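Local atomic coordinates of uroporphyrinogen III cosynthase (HemD) (Helicobacter pylori, PDB entry 3P9Z), a protein that probably catalyses the cyclisation of the linear tetrapyrrole hydroxymethylbilane to uroporphyrinogen III, a step of porphyrin and haem biosynthesis. Residues 5-10 with 16-21; 9-14 with 212-217; 22-27 with 169-174; 147-152 with 177-182. One frame throughout, in Å; residues are numbered along the deposited sequence.

Interaction 1 of 4, residues 5-10 with 16-21; sequences REIVWV and APYKTL
Trp9 and Tyr18 both carry CG opposite the carbonyl carbon and beside the backbone N (chi1 -63° and -70°), and these torsions bring the indole edge against the phenol face. The two rings form an offset edge-to-face pair with planes at 77°, and Trp9 NE1 comes within 3.5 Å of Tyr18 CG. Tyr18 CB lies at the indole edge, near its plane, 3.3 Å from Trp9 CD1. Ile7 runs alongside the phenol, its CB 4.0 Å from Tyr18 CD1. On the face opposite Trp9 and Thr20, Val8 CG1 meets Leu21 CD1 at 3.6 Å. Between these layers strands 7-10 and 19-21 pair in parallel: Trp9 N donates to Lys19 O (3.0 Å), and Leu21 N to Trp9 O (2.7 Å). Farther back, one water takes the Lys19 N-H and donates to Ile7 O, bridging the strands where they part. Backbone polarity is thus met by direct bonds and then by water, while aromatic and aliphatic groups pack on the two faces.

Interaction 2 of 4, residues 9-14 with 212-217; sequences WVHSQR and PSLEAC
Leu214, in the first turn of helix 214-223, reaches across to Trp9 and His11. Leu214 CB sits 4.1 Å from Trp9 CZ3, at the six-membered end of the indole. Beyond CG, which lies opposite the carbonyl carbon (chi1 -58°), the branches divide their work. Leu214 CD2 touches both aromatic residues: it is 4.0 Å from Trp9 CZ3 and stands over one face of the His11 imidazole, a CH-pi contact 4.3 Å from the ring centroid and 20° off the normal. Leu214 CD1 approaches His11, 3.9 Å from NE2. The opposite face of that imidazole carries Ser12 OG, toward its rim, and His11 ND1 is hydrogen-bonded to Thr168.

The contact packs the N-terminal turn of the last helix on the end of strand 7-10, an interior strand of the mixed sheet, between 19-28 and 164-167. Ser213 is the N-cap of this helix, its OG accepting from Ala216 N at 3.0 Å with an N-H...O angle of 167°. The backbone joins in as well: Leu214 O lies in the indole plane at its edge, 3.3 Å from Trp9 CH2. One turn on, Cys217 CB approaches Trp9 CZ3 at 4.1 Å, while the side chain of Cys217 also packs on Ile166.

Interaction 3 of 4, residues 22-27 with 169-174; sequences ILNEFC and AISHAK
Asn24 meets Ser171 and His172 through its carboxamide, which extends from strand 19-28 to the first turn of helix 170-179. The Asn24 side chain points to the helix, and its amide group lies next to the backbone carbonyl of Ser171: Asn24 CG comes to 4.1 Å from Ser171 O. The amide is probably turned over in the model, which leaves the identity of its two outer atoms uncertain.

In His172, CG stands opposite the carbonyl carbon and beside the backbone N (chi1 -63°), which swings the imidazole off the helix toward the strand. The amide and imidazole planes are 49° apart, neither stacked nor perpendicular. Ser171 takes another conformation: at chi1 63° its OG lies between the backbone N and the carbonyl carbon, and the hydroxyl is held over the centre of the His172 ring, 3.8 Å above the plane. The His172 side chain also packs on Ser12 in a loop.

Nearby, Asn24 and Ser171 both touch Asn144 of strand 135-146. Strands 19-28 and 135-146 pair antiparallel and run between the two lobes of the molecule, a two-stranded connection characteristic of the uroporphyrinogen-III synthase fold; this contact lies where one of them leaves the lobe containing helix 170-179.

Interaction 4 of 4, residues 147-152 with 177-182; sequences KHLTLS and LHYFEF
Tyr179, in the last turn of helix 170-179, places its phenol against Lys147 and Leu149, in the segment that links strand 135-146 to helix 151-157. The contact thus joins a helix C-terminus to a strand-to-helix connection within one α/β lobe. Its tight part surrounds the phenol oxygen, which both gives and receives: Tyr179 OH donates to Lys147 O, modelled at 2.5 Å, shorter than expected and of doubtful exact length, and accepts from Leu149 N at 3.0 Å with an N-H...O angle of 167°. Lys147 O lies at the ring edge, in its plane. This pair of backbone partners, on either side of His148, probably limits rotation of the phenol.

Away from this grip the contact thins out. It lies at the protein surface; His148 is exposed and its CB points away from the helix, and Thr150, also exposed, turns from Tyr179 to cap helix 151-157 through Glu153 N. The Lys147 side chain likewise leads off, its NZ bonding to Ile22 O. By contrast, the ring is packed on both faces, with His178 CD2 over the centre of one, 3.8 Å above the plane. On the opposite face Leu149 CD1 makes a CH-pi contact, 3.9 Å from the ring centroid and 3.6 Å from Tyr179 CE2.

From the N terminus, interaction 1 closes a short loop of five residues that pairs strand 7-10 with the start of strand 19-28. Interaction 2 starts from the same strand, shares Trp9 and Val10 with interaction 1, and spans almost the whole chain to reach helix 214-223. Interactions 3 and 4 are both nested inside that long loop and cross each other, since 147-152 falls between 22-27 and 169-174, while 177-182 lies beyond 169-174; both end on helix 170-179. They meet where Leu23 O lies 2.8 Å from Lys147 N, a probable hydrogen bond. Together the four tie the paired strands, helix 170-179, the entry to helix 151-157 and the C-terminal helix into one lobe.

Interaction 1 of 4, residues 5-10 with 16-21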
loop_
_atom_site.group_PDB
_atom_site.type_symbol
_atom_site.label_atom_id
_atom_site.label_comp_id
_atom_site.label_asym_id
_atom_site.label_seq_id
_atom_site.Cartn_x
_atom_site.Cartn_y
_atom_site.Cartn_z
ATOM N N ARG A 5 -14.332 -19.006 16.605
ATOM C CA ARG A 5 -12.954 -18.566 16.358
ATOM C C ARG A 5 -12.877 -17.041 16.202
ATOM O O ARG A 5 -13.762 -16.448 15.604
ATOM C CB ARG A 5 -12.395 -19.276 15.119
ATOM C CG ARG A 5 -12.507 -20.808 15.176
ATOM C CD ARG A 5 -12.006 -21.450 13.891
ATOM N NE ARG A 5 -10.571 -21.248 13.747
ATOM C CZ ARG A 5 -9.850 -21.578 12.681
ATOM N NH1 ARG A 5 -10.414 -22.175 11.629
ATOM N NH2 ARG A 5 -8.550 -21.338 12.685
ATOM N N GLU A 6 -11.829 -16.429 16.752
ATOM C CA GLU A 6 -11.602 -14.988 16.642
ATOM C C GLU A 6 -11.066 -14.608 15.260
ATOM O O GLU A 6 -10.132 -15.227 14.774
ATOM C CB GLU A 6 -10.574 -14.531 17.672
ATOM C CG GLU A 6 -11.120 -14.122 19.037
ATOM C CD GLU A 6 -10.219 -13.082 19.704
ATOM O OE1 GLU A 6 -9.917 -12.035 19.080
ATOM O OE2 GLU A 6 -9.802 -13.319 20.853
ATOM N N ILE A 7 -11.635 -13.570 14.662
ATOM C CA ILE A 7 -11.172 -13.042 13.384
ATOM C C ILE A 7 -10.264 -11.812 13.614
ATOM O O ILE A 7 -10.688 -10.808 14.212
ATOM C CB ILE A 7 -12.364 -12.722 12.464
ATOM C CG1 ILE A 7 -13.112 -14.009 12.096
ATOM C CG2 ILE A 7 -11.923 -11.951 11.200
ATOM C CD1 ILE A 7 -14.507 -13.794 11.494
ATOM N N VAL A 8 -9.019 -11.913 13.145
ATOM C CA VAL A 8 -8.017 -10.855 13.314
ATOM C C VAL A 8 -7.499 -10.325 11.962
ATOM O O VAL A 8 -7.050 -11.093 11.110
ATOM C CB VAL A 8 -6.830 -11.351 14.176
ATOM C CG1 VAL A 8 -5.871 -10.214 14.519
ATOM C CG2 VAL A 8 -7.331 -11.993 15.455
ATOM N N TRP A 9 -7.565 -9.004 11.785
ATOM C CA TRP A 9 -7.039 -8.337 10.600
ATOM C C TRP A 9 -5.567 -8.002 10.825
ATOM O O TRP A 9 -5.192 -7.448 11.868
ATOM C CB TRP A 9 -7.804 -7.042 10.335
ATOM C CG TRP A 9 -9.268 -7.218 10.028
ATOM C CD1 TRP A 9 -10.289 -7.269 10.922
ATOM C CD2 TRP A 9 -9.862 -7.352 8.728
ATOM N NE1 TRP A 9 -11.500 -7.419 10.268
ATOM C CE2 TRP A 9 -11.259 -7.474 8.917
ATOM C CE3 TRP A 9 -9.351 -7.358 7.424
ATOM C CZ2 TRP A 9 -12.153 -7.616 7.848
ATOM C CZ3 TRP A 9 -10.240 -7.485 6.355
ATOM C CH2 TRP A 9 -11.625 -7.621 6.578
ATOM N N VAL A 10 -4.738 -8.343 9.846
ATOM C CA VAL A 10 -3.336 -7.973 9.831
ATOM C C VAL A 10 -3.230 -7.050 8.620
ATOM O O VAL A 10 -3.186 -7.502 7.472
ATOM C CB VAL A 10 -2.405 -9.212 9.692
ATOM C CG1 VAL A 10 -0.942 -8.813 9.866
ATOM C CG2 VAL A 10 -2.783 -10.310 10.709
ATOM N N ALA A 16 -12.886 -1.752 12.975
ATOM C CA ALA A 16 -13.749 -1.890 14.167
ATOM C C ALA A 16 -14.980 -2.725 13.838
ATOM O O ALA A 16 -15.537 -2.565 12.773
ATOM C CB ALA A 16 -14.181 -0.484 14.665
ATOM N N PRO A 17 -15.422 -3.607 14.759
ATOM C CA PRO A 17 -14.903 -3.858 16.100
ATOM C C PRO A 17 -13.887 -5.010 16.131
ATOM O O PRO A 17 -13.564 -5.522 17.202
ATOM C CB PRO A 17 -16.161 -4.242 16.870
ATOM C CG PRO A 17 -16.981 -5.025 15.849
ATOM C CD PRO A 17 -16.583 -4.475 14.467
ATOM N N TYR A 18 -13.364 -5.398 14.970
ATOM C CA TYR A 18 -12.484 -6.572 14.908
ATOM C C TYR A 18 -11.096 -6.234 15.420
ATOM O O TYR A 18 -10.567 -5.159 15.124
ATOM C CB TYR A 18 -12.382 -7.112 13.469
ATOM C CG TYR A 18 -13.657 -7.755 12.968
ATOM C CD1 TYR A 18 -13.910 -9.109 13.190
ATOM C CD2 TYR A 18 -14.605 -7.010 12.284
ATOM C CE1 TYR A 18 -15.085 -9.706 12.745
ATOM C CE2 TYR A 18 -15.786 -7.591 11.823
ATOM C CZ TYR A 18 -16.021 -8.939 12.066
ATOM O OH TYR A 18 -17.187 -9.519 11.617
ATOM N N LYS A 19 -10.498 -7.167 16.156
ATOM C CA LYS A 19 -9.085 -7.072 16.514
ATOM C C LYS A 19 -8.256 -6.832 15.225
ATOM O O LYS A 19 -8.451 -7.501 14.199
ATOM C CB LYS A 19 -8.665 -8.351 17.266
ATOM C CG LYS A 19 -7.166 -8.459 17.638
ATOM C CD LYS A 19 -6.914 -9.657 18.586
ATOM C CE LYS A 19 -5.410 -9.909 18.835
ATOM N NZ LYS A 19 -4.756 -8.785 19.598
ATOM N N THR A 20 -7.374 -5.845 15.272
ATOM C CA THR A 20 -6.498 -5.547 14.146
ATOM C C THR A 20 -5.037 -5.402 14.590
ATOM O O THR A 20 -4.731 -4.663 15.527
ATOM C CB THR A 20 -6.941 -4.278 13.388
ATOM O OG1 THR A 20 -8.281 -4.447 12.898
ATOM C CG2 THR A 20 -6.015 -4.001 12.182
ATOM N N LEU A 21 -4.143 -6.092 13.891
ATOM C CA LEU A 21 -2.708 -5.967 14.134
ATOM C C LEU A 21 -2.119 -5.004 13.106
ATOM O O LEU A 21 -2.120 -5.298 11.908
ATOM C CB LEU A 21 -2.033 -7.340 14.032
ATOM C CG LEU A 21 -1.895 -8.229 15.287
ATOM C CD1 LEU A 21 -3.189 -8.351 16.076
ATOM C CD2 LEU A 21 -1.390 -9.627 14.923
HETATM O O HOH W 1 -11.681 -9.603 16.410
#

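Interaction 2 of 4, residues 9-14 with 212-217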
loop_
_atom_site.group_PDB
_atom_site.type_symbol
_atom_site.label_atom_id
_atom_site.label_comp_id
_atom_site.label_asym_id
_atom_site.label_seq_id
_atom_site.Cartn_x
_atom_site.Cartn_y
_atom_site.Cartn_z
ATOM N N TRP A 9 -7.565 -9.004 11.785
ATOM C CA TRP A 9 -7.039 -8.337 10.600
ATOM C C TRP A 9 -5.567 -8.002 10.825
ATOM O O TRP A 9 -5.192 -7.448 11.868
ATOM C CB TRP A 9 -7.804 -7.042 10.335
ATOM C CG TRP A 9 -9.268 -7.218 10.028
ATOM C CD1 TRP A 9 -10.289 -7.269 10.922
ATOM C CD2 TRP A 9 -9.862 -7.352 8.728
ATOM N NE1 TRP A 9 -11.500 -7.419 10.268
ATOM C CE2 TRP A 9 -11.259 -7.474 8.917
ATOM C CE3 TRP A 9 -9.351 -7.358 7.424
ATOM C CZ2 TRP A 9 -12.153 -7.616 7.848
ATOM C CZ3 TRP A 9 -10.240 -7.485 6.355
ATOM C CH2 TRP A 9 -11.625 -7.621 6.578
ATOM N N VAL A 10 -4.738 -8.343 9.846
ATOM C CA VAL A 10 -3.336 -7.973 9.831
ATOM C C VAL A 10 -3.230 -7.050 8.620
ATOM O O VAL A 10 -3.186 -7.502 7.472
ATOM C CB VAL A 10 -2.405 -9.212 9.692
ATOM C CG1 VAL A 10 -0.942 -8.813 9.866
ATOM C CG2 VAL A 10 -2.783 -10.310 10.709
ATOM N N HIS A 11 -3.208 -5.747 8.895
ATOM C CA HIS A 11 -3.572 -4.736 7.911
ATOM C C HIS A 11 -3.046 -3.358 8.384
ATOM O O HIS A 11 -2.436 -3.239 9.452
ATOM C CB HIS A 11 -5.110 -4.764 7.776
ATOM C CG HIS A 11 -5.678 -3.754 6.827
ATOM N ND1 HIS A 11 -5.247 -3.623 5.526
ATOM C CD2 HIS A 11 -6.660 -2.831 6.996
ATOM C CE1 HIS A 11 -5.939 -2.664 4.931
ATOM N NE2 HIS A 11 -6.794 -2.160 5.806
ATOM N N SER A 12 -3.265 -2.326 7.588
ATOM C CA SER A 12 -2.683 -1.001 7.891
ATOM C C SER A 12 -3.606 -0.088 8.709
ATOM O O SER A 12 -3.171 0.947 9.216
ATOM C CB SER A 12 -2.292 -0.301 6.596
ATOM O OG SER A 12 -3.391 -0.341 5.705
ATOM N N GLN A 13 -4.867 -0.488 8.845
ATOM C CA GLN A 13 -5.877 0.341 9.492
ATOM C C GLN A 13 -6.825 -0.511 10.298
ATOM O O GLN A 13 -7.123 -1.638 9.917
ATOM C CB GLN A 13 -6.669 1.116 8.444
ATOM C CG GLN A 13 -6.188 2.562 8.254
ATOM C CD GLN A 13 -6.082 2.926 6.784
ATOM O OE1 GLN A 13 -4.990 2.891 6.206
ATOM N NE2 GLN A 13 -7.213 3.247 6.160
ATOM N N ARG A 14 -7.300 0.037 11.409
ATOM C CA ARG A 14 -8.230 -0.654 12.281
ATOM C C ARG A 14 -9.561 -0.860 11.568
ATOM O O ARG A 14 -10.083 0.049 10.907
ATOM C CB ARG A 14 -8.429 0.129 13.589
ATOM C CG ARG A 14 -9.202 -0.649 14.635
ATOM C CD ARG A 14 -8.950 -0.129 16.041
ATOM N NE ARG A 14 -9.942 0.876 16.415
ATOM C CZ ARG A 14 -11.146 0.606 16.922
ATOM N NH1 ARG A 14 -11.537 -0.650 17.125
ATOM N NH2 ARG A 14 -11.971 1.600 17.222
ATOM N N PRO A 212 -10.039 -9.489 -4.584
ATOM C CA PRO A 212 -9.068 -8.920 -3.641
ATOM C C PRO A 212 -9.585 -7.633 -2.977
ATOM O O PRO A 212 -9.078 -6.538 -3.228
ATOM C CB PRO A 212 -7.829 -8.677 -4.505
ATOM C CG PRO A 212 -8.372 -8.468 -5.909
ATOM C CD PRO A 212 -9.669 -9.252 -5.992
ATOM N N SER A 213 -10.591 -7.790 -2.124
ATOM C CA SER A 213 -11.139 -6.680 -1.359
ATOM C C SER A 213 -11.217 -7.084 0.110
ATOM O O SER A 213 -11.214 -8.277 0.431
ATOM C CB SER A 213 -12.520 -6.306 -1.888
ATOM O OG SER A 213 -13.466 -7.313 -1.560
ATOM N N LEU A 214 -11.268 -6.092 0.997
ATOM C CA LEU A 214 -11.442 -6.344 2.423
ATOM C C LEU A 214 -12.773 -7.035 2.672
ATOM O O LEU A 214 -12.861 -7.931 3.513
ATOM C CB LEU A 214 -11.364 -5.037 3.238
ATOM C CG LEU A 214 -10.078 -4.215 3.115
ATOM C CD1 LEU A 214 -10.181 -2.961 4.007
ATOM C CD2 LEU A 214 -8.861 -5.050 3.495
ATOM N N GLU A 215 -13.795 -6.612 1.929
ATOM C CA GLU A 215 -15.128 -7.190 2.041
ATOM C C GLU A 215 -15.140 -8.692 1.758
ATOM O O GLU A 215 -15.708 -9.467 2.531
ATOM C CB GLU A 215 -16.118 -6.464 1.116
ATOM C CG GLU A 215 -16.383 -4.997 1.509
ATOM C CD GLU A 215 -15.413 -3.974 0.885
ATOM O OE1 GLU A 215 -14.340 -4.346 0.357
ATOM O OE2 GLU A 215 -15.740 -2.770 0.927
ATOM N N ALA A 216 -14.515 -9.100 0.657
ATOM C CA ALA A 216 -14.395 -10.523 0.333
ATOM C C ALA A 216 -13.559 -11.305 1.352
ATOM O O ALA A 216 -13.829 -12.482 1.586
ATOM C CB ALA A 216 -13.846 -10.720 -1.091
ATOM N N CYS A 217 -12.565 -10.662 1.968
ATOM C CA CYS A 217 -11.781 -11.304 3.024
ATOM C C CYS A 217 -12.647 -11.640 4.243
ATOM O O CYS A 217 -12.467 -12.677 4.893
ATOM C CB CYS A 217 -10.632 -10.407 3.493
ATOM S SG CYS A 217 -9.277 -10.196 2.332
#

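Interaction 3 of 4, residues 22-27 with 169-174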
loop_
_atom_site.group_PDB
_atom_site.type_symbol
_atom_site.label_atom_id
_atom_site.label_comp_id
_atom_site.label_asym_id
_atom_site.label_seq_id
_atom_site.Cartn_x
_atom_site.Cartn_y
_atom_site.Cartn_z
ATOM N N ILE A 22 -1.640 -3.852 13.570
ATOM C CA ILE A 22 -1.005 -2.869 12.686
ATOM C C ILE A 22 0.473 -2.899 13.029
ATOM O O ILE A 22 0.934 -2.235 13.977
ATOM C CB ILE A 22 -1.600 -1.438 12.859
ATOM C CG1 ILE A 22 -3.118 -1.451 12.612
ATOM C CG2 ILE A 22 -0.874 -0.390 11.923
ATOM C CD1 ILE A 22 -3.852 -0.178 13.126
ATOM N N LEU A 23 1.218 -3.686 12.259
ATOM C CA LEU A 23 2.603 -3.974 12.603
ATOM C C LEU A 23 3.627 -3.171 11.808
ATOM O O LEU A 23 4.827 -3.252 12.075
ATOM C CB LEU A 23 2.870 -5.456 12.407
ATOM C CG LEU A 23 1.893 -6.404 13.109
ATOM C CD1 LEU A 23 2.218 -7.815 12.694
ATOM C CD2 LEU A 23 1.989 -6.229 14.609
ATOM N N ASN A 24 3.149 -2.439 10.806
ATOM C CA ASN A 24 4.011 -1.638 9.937
ATOM C C ASN A 24 3.638 -0.188 10.125
ATOM O O ASN A 24 2.554 0.107 10.626
ATOM C CB ASN A 24 3.784 -2.034 8.479
ATOM C CG ASN A 24 4.226 -3.437 8.199
ATOM O OD1 ASN A 24 3.403 -4.332 7.977
ATOM N ND2 ASN A 24 5.527 -3.657 8.247
ATOM N N GLU A 25 4.523 0.707 9.710
ATOM C CA GLU A 25 4.239 2.133 9.744
ATOM C C GLU A 25 4.907 2.834 8.559
ATOM O O GLU A 25 5.906 2.370 8.026
ATOM C CB GLU A 25 4.627 2.765 11.099
ATOM C CG GLU A 25 6.126 2.832 11.375
ATOM C CD GLU A 25 6.468 3.117 12.841
ATOM O OE1 GLU A 25 5.621 3.686 13.571
ATOM O OE2 GLU A 25 7.600 2.776 13.266
ATOM N N PHE A 26 4.308 3.931 8.134
ATOM C CA PHE A 26 4.800 4.687 7.001
ATOM C C PHE A 26 5.705 5.790 7.468
ATOM O O PHE A 26 5.409 6.493 8.423
ATOM C CB PHE A 26 3.640 5.215 6.150
ATOM C CG PHE A 26 2.948 4.139 5.381
ATOM C CD1 PHE A 26 3.533 3.601 4.244
ATOM C CD2 PHE A 26 1.740 3.615 5.827
ATOM C CE1 PHE A 26 2.904 2.565 3.536
ATOM C CE2 PHE A 26 1.111 2.588 5.131
ATOM C CZ PHE A 26 1.693 2.065 3.985
ATOM N N CYS A 27 6.850 5.880 6.825
ATOM C CA CYS A 27 7.785 6.949 7.116
ATOM C C CYS A 27 7.874 7.869 5.901
ATOM O O CYS A 27 7.969 7.423 4.762
ATOM C CB CYS A 27 9.142 6.387 7.545
ATOM S SG CYS A 27 9.029 5.334 9.035
ATOM N N ALA A 169 -1.683 -7.791 2.664
ATOM C CA ALA A 169 -0.518 -7.500 1.817
ATOM C C ALA A 169 0.656 -8.334 2.314
ATOM O O ALA A 169 0.623 -8.833 3.436
ATOM C CB ALA A 169 -0.161 -6.004 1.865
ATOM N N ILE A 170 1.672 -8.497 1.474
ATOM C CA ILE A 170 2.898 -9.197 1.852
ATOM C C ILE A 170 3.585 -8.555 3.067
ATOM O O ILE A 170 4.022 -9.256 3.983
ATOM C CB ILE A 170 3.911 -9.299 0.662
ATOM C CG1 ILE A 170 3.374 -10.242 -0.426
ATOM C CG2 ILE A 170 5.319 -9.750 1.154
ATOM C CD1 ILE A 170 4.176 -10.208 -1.731
ATOM N N SER A 171 3.688 -7.233 3.075
ATOM C CA SER A 171 4.371 -6.537 4.175
ATOM C C SER A 171 3.779 -6.954 5.531
ATOM O O SER A 171 4.507 -7.145 6.517
ATOM C CB SER A 171 4.241 -5.024 3.991
ATOM O OG SER A 171 2.867 -4.642 4.064
ATOM N N HIS A 172 2.461 -7.131 5.567
ATOM C CA HIS A 172 1.768 -7.545 6.779
ATOM C C HIS A 172 2.048 -8.990 7.209
ATOM O O HIS A 172 2.238 -9.266 8.397
ATOM C CB HIS A 172 0.266 -7.300 6.612
ATOM C CG HIS A 172 -0.065 -5.857 6.426
ATOM N ND1 HIS A 172 -0.876 -5.395 5.411
ATOM C CD2 HIS A 172 0.345 -4.763 7.109
ATOM C CE1 HIS A 172 -0.959 -4.079 5.485
ATOM N NE2 HIS A 172 -0.234 -3.672 6.512
ATOM N N ALA A 173 2.076 -9.905 6.238
ATOM C CA ALA A 173 2.497 -11.275 6.482
ATOM C C ALA A 173 3.934 -11.324 7.008
ATOM O O ALA A 173 4.221 -11.983 8.008
ATOM C CB ALA A 173 2.367 -12.101 5.209
ATOM N N LYS A 174 4.826 -10.611 6.330
ATOM C CA LYS A 174 6.226 -10.530 6.726
ATOM C C LYS A 174 6.384 -10.036 8.177
ATOM O O LYS A 174 7.101 -10.645 8.972
ATOM C CB LYS A 174 6.991 -9.629 5.742
ATOM C CG LYS A 174 8.499 -9.651 5.911
ATOM C CD LYS A 174 9.195 -9.003 4.703
ATOM C CE LYS A 174 10.714 -8.976 4.899
ATOM N NZ LYS A 174 11.146 -7.863 5.827
#

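Interaction 4 of 4, residues 147-152 with 177-182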
loop_
_atom_site.group_PDB
_atom_site.type_symbol
_atom_site.label_atom_id
_atom_site.label_comp_id
_atom_site.label_asym_id
_atom_site.label_seq_id
_atom_site.Cartn_x
_atom_site.Cartn_y
_atom_site.Cartn_z
ATOM N N LYS A 147 7.276 -1.888 12.481
ATOM C CA LYS A 147 7.263 -1.242 13.805
ATOM C C LYS A 147 8.246 -1.910 14.765
ATOM O O LYS A 147 8.519 -3.111 14.663
ATOM C CB LYS A 147 5.877 -1.280 14.448
ATOM C CG LYS A 147 4.860 -0.392 13.813
ATOM C CD LYS A 147 3.556 -0.428 14.610
ATOM C CE LYS A 147 2.549 0.520 14.003
ATOM N NZ LYS A 147 1.252 0.449 14.736
ATOM N N HIS A 148 8.781 -1.118 15.686
ATOM C CA HIS A 148 9.634 -1.626 16.752
ATOM C C HIS A 148 8.718 -1.761 17.946
ATOM O O HIS A 148 8.436 -0.769 18.607
ATOM C CB HIS A 148 10.740 -0.608 17.078
ATOM C CG HIS A 148 11.862 -0.575 16.087
ATOM N ND1 HIS A 148 11.716 -0.961 14.770
ATOM C CD2 HIS A 148 13.150 -0.180 16.218
ATOM C CE1 HIS A 148 12.867 -0.817 14.138
ATOM N NE2 HIS A 148 13.754 -0.340 14.994
ATOM N N LEU A 149 8.225 -2.967 18.209
ATOM C CA LEU A 149 7.289 -3.179 19.316
ATOM C C LEU A 149 7.971 -3.675 20.578
ATOM O O LEU A 149 8.829 -4.573 20.529
ATOM C CB LEU A 149 6.173 -4.160 18.932
ATOM C CG LEU A 149 5.374 -3.878 17.656
ATOM C CD1 LEU A 149 4.710 -5.150 17.199
ATOM C CD2 LEU A 149 4.361 -2.756 17.869
ATOM N N THR A 150 7.569 -3.102 21.711
ATOM C CA THR A 150 8.061 -3.527 23.011
ATOM C C THR A 150 7.493 -4.908 23.341
ATOM O O THR A 150 6.536 -5.366 22.701
ATOM C CB THR A 150 7.606 -2.569 24.119
ATOM O OG1 THR A 150 6.187 -2.690 24.263
ATOM C CG2 THR A 150 7.999 -1.100 23.801
ATOM N N LEU A 151 8.085 -5.572 24.330
ATOM C CA LEU A 151 7.599 -6.876 24.763
ATOM C C LEU A 151 6.132 -6.813 25.134
ATOM O O LEU A 151 5.336 -7.668 24.728
ATOM C CB LEU A 151 8.377 -7.380 25.970
ATOM C CG LEU A 151 9.233 -8.627 25.808
ATOM C CD1 LEU A 151 9.403 -9.259 27.184
ATOM C CD2 LEU A 151 8.613 -9.640 24.815
ATOM N N SER A 152 5.798 -5.798 25.923
ATOM C CA SER A 152 4.445 -5.579 26.388
ATOM C C SER A 152 3.464 -5.403 25.228
ATOM O O SER A 152 2.389 -5.995 25.241
ATOM C CB SER A 152 4.394 -4.380 27.343
ATOM O OG SER A 152 3.050 -4.068 27.638
ATOM N N LEU A 177 5.149 -12.577 10.797
ATOM C CA LEU A 177 6.071 -13.699 10.993
ATOM C C LEU A 177 7.350 -13.256 11.683
ATOM O O LEU A 177 7.959 -14.031 12.384
ATOM C CB LEU A 177 6.376 -14.411 9.677
ATOM C CG LEU A 177 5.173 -15.159 9.079
ATOM C CD1 LEU A 177 5.528 -15.744 7.713
ATOM C CD2 LEU A 177 4.673 -16.255 10.038
ATOM N N HIS A 178 7.735 -11.999 11.508
ATOM C CA HIS A 178 8.844 -11.449 12.293
ATOM C C HIS A 178 8.585 -11.588 13.789
ATOM O O HIS A 178 9.485 -11.939 14.538
ATOM C CB HIS A 178 9.126 -9.984 11.936
ATOM C CG HIS A 178 10.305 -9.412 12.663
ATOM N ND1 HIS A 178 11.561 -9.324 12.100
ATOM C CD2 HIS A 178 10.427 -8.948 13.931
ATOM C CE1 HIS A 178 12.399 -8.807 12.982
ATOM N NE2 HIS A 178 11.737 -8.576 14.104
ATOM N N TYR A 179 7.357 -11.325 14.228
ATOM C CA TYR A 179 7.086 -11.243 15.661
ATOM C C TYR A 179 6.451 -12.474 16.296
ATOM O O TYR A 179 6.636 -12.720 17.484
ATOM C CB TYR A 179 6.207 -10.034 15.965
ATOM C CG TYR A 179 6.950 -8.711 16.000
ATOM C CD1 TYR A 179 7.898 -8.448 16.991
ATOM C CD2 TYR A 179 6.676 -7.705 15.066
ATOM C CE1 TYR A 179 8.584 -7.236 17.031
ATOM C CE2 TYR A 179 7.354 -6.463 15.111
ATOM C CZ TYR A 179 8.294 -6.240 16.091
ATOM O OH TYR A 179 8.973 -5.033 16.146
ATOM N N PHE A 180 5.681 -13.226 15.521
ATOM C CA PHE A 180 4.820 -14.255 16.082
ATOM C C PHE A 180 4.971 -15.581 15.370
ATOM O O PHE A 180 5.058 -15.634 14.137
ATOM C CB PHE A 180 3.350 -13.815 15.993
ATOM C CG PHE A 180 3.066 -12.486 16.645
ATOM C CD1 PHE A 180 3.142 -12.338 18.036
ATOM C CD2 PHE A 180 2.718 -11.375 15.871
ATOM C CE1 PHE A 180 2.874 -11.119 18.636
ATOM C CE2 PHE A 180 2.448 -10.162 16.470
ATOM C CZ PHE A 180 2.527 -10.033 17.851
ATOM N N GLU A 181 4.985 -16.651 16.149
ATOM C CA GLU A 181 4.912 -18.002 15.612
ATOM C C GLU A 181 3.562 -18.164 14.906
ATOM O O GLU A 181 2.524 -17.713 15.396
ATOM C CB GLU A 181 5.052 -19.012 16.766
ATOM C CG GLU A 181 5.047 -20.498 16.382
ATOM C CD GLU A 181 5.026 -21.459 17.606
ATOM O OE1 GLU A 181 4.833 -21.005 18.765
ATOM O OE2 GLU A 181 5.184 -22.687 17.404
ATOM N N PHE A 182 3.587 -18.764 13.725
ATOM C CA PHE A 182 2.366 -19.149 13.084
ATOM C C PHE A 182 2.011 -20.545 13.580
ATOM O O PHE A 182 2.586 -21.556 13.147
ATOM C CB PHE A 182 2.445 -19.102 11.555
ATOM C CG PHE A 182 1.091 -19.151 10.903
ATOM C CD1 PHE A 182 0.452 -20.378 10.678
ATOM C CD2 PHE A 182 0.425 -17.979 10.561
ATOM C CE1 PHE A 182 -0.799 -20.429 10.107
ATOM C CE2 PHE A 182 -0.834 -18.025 9.997
ATOM C CZ PHE A 182 -1.452 -19.253 9.763
#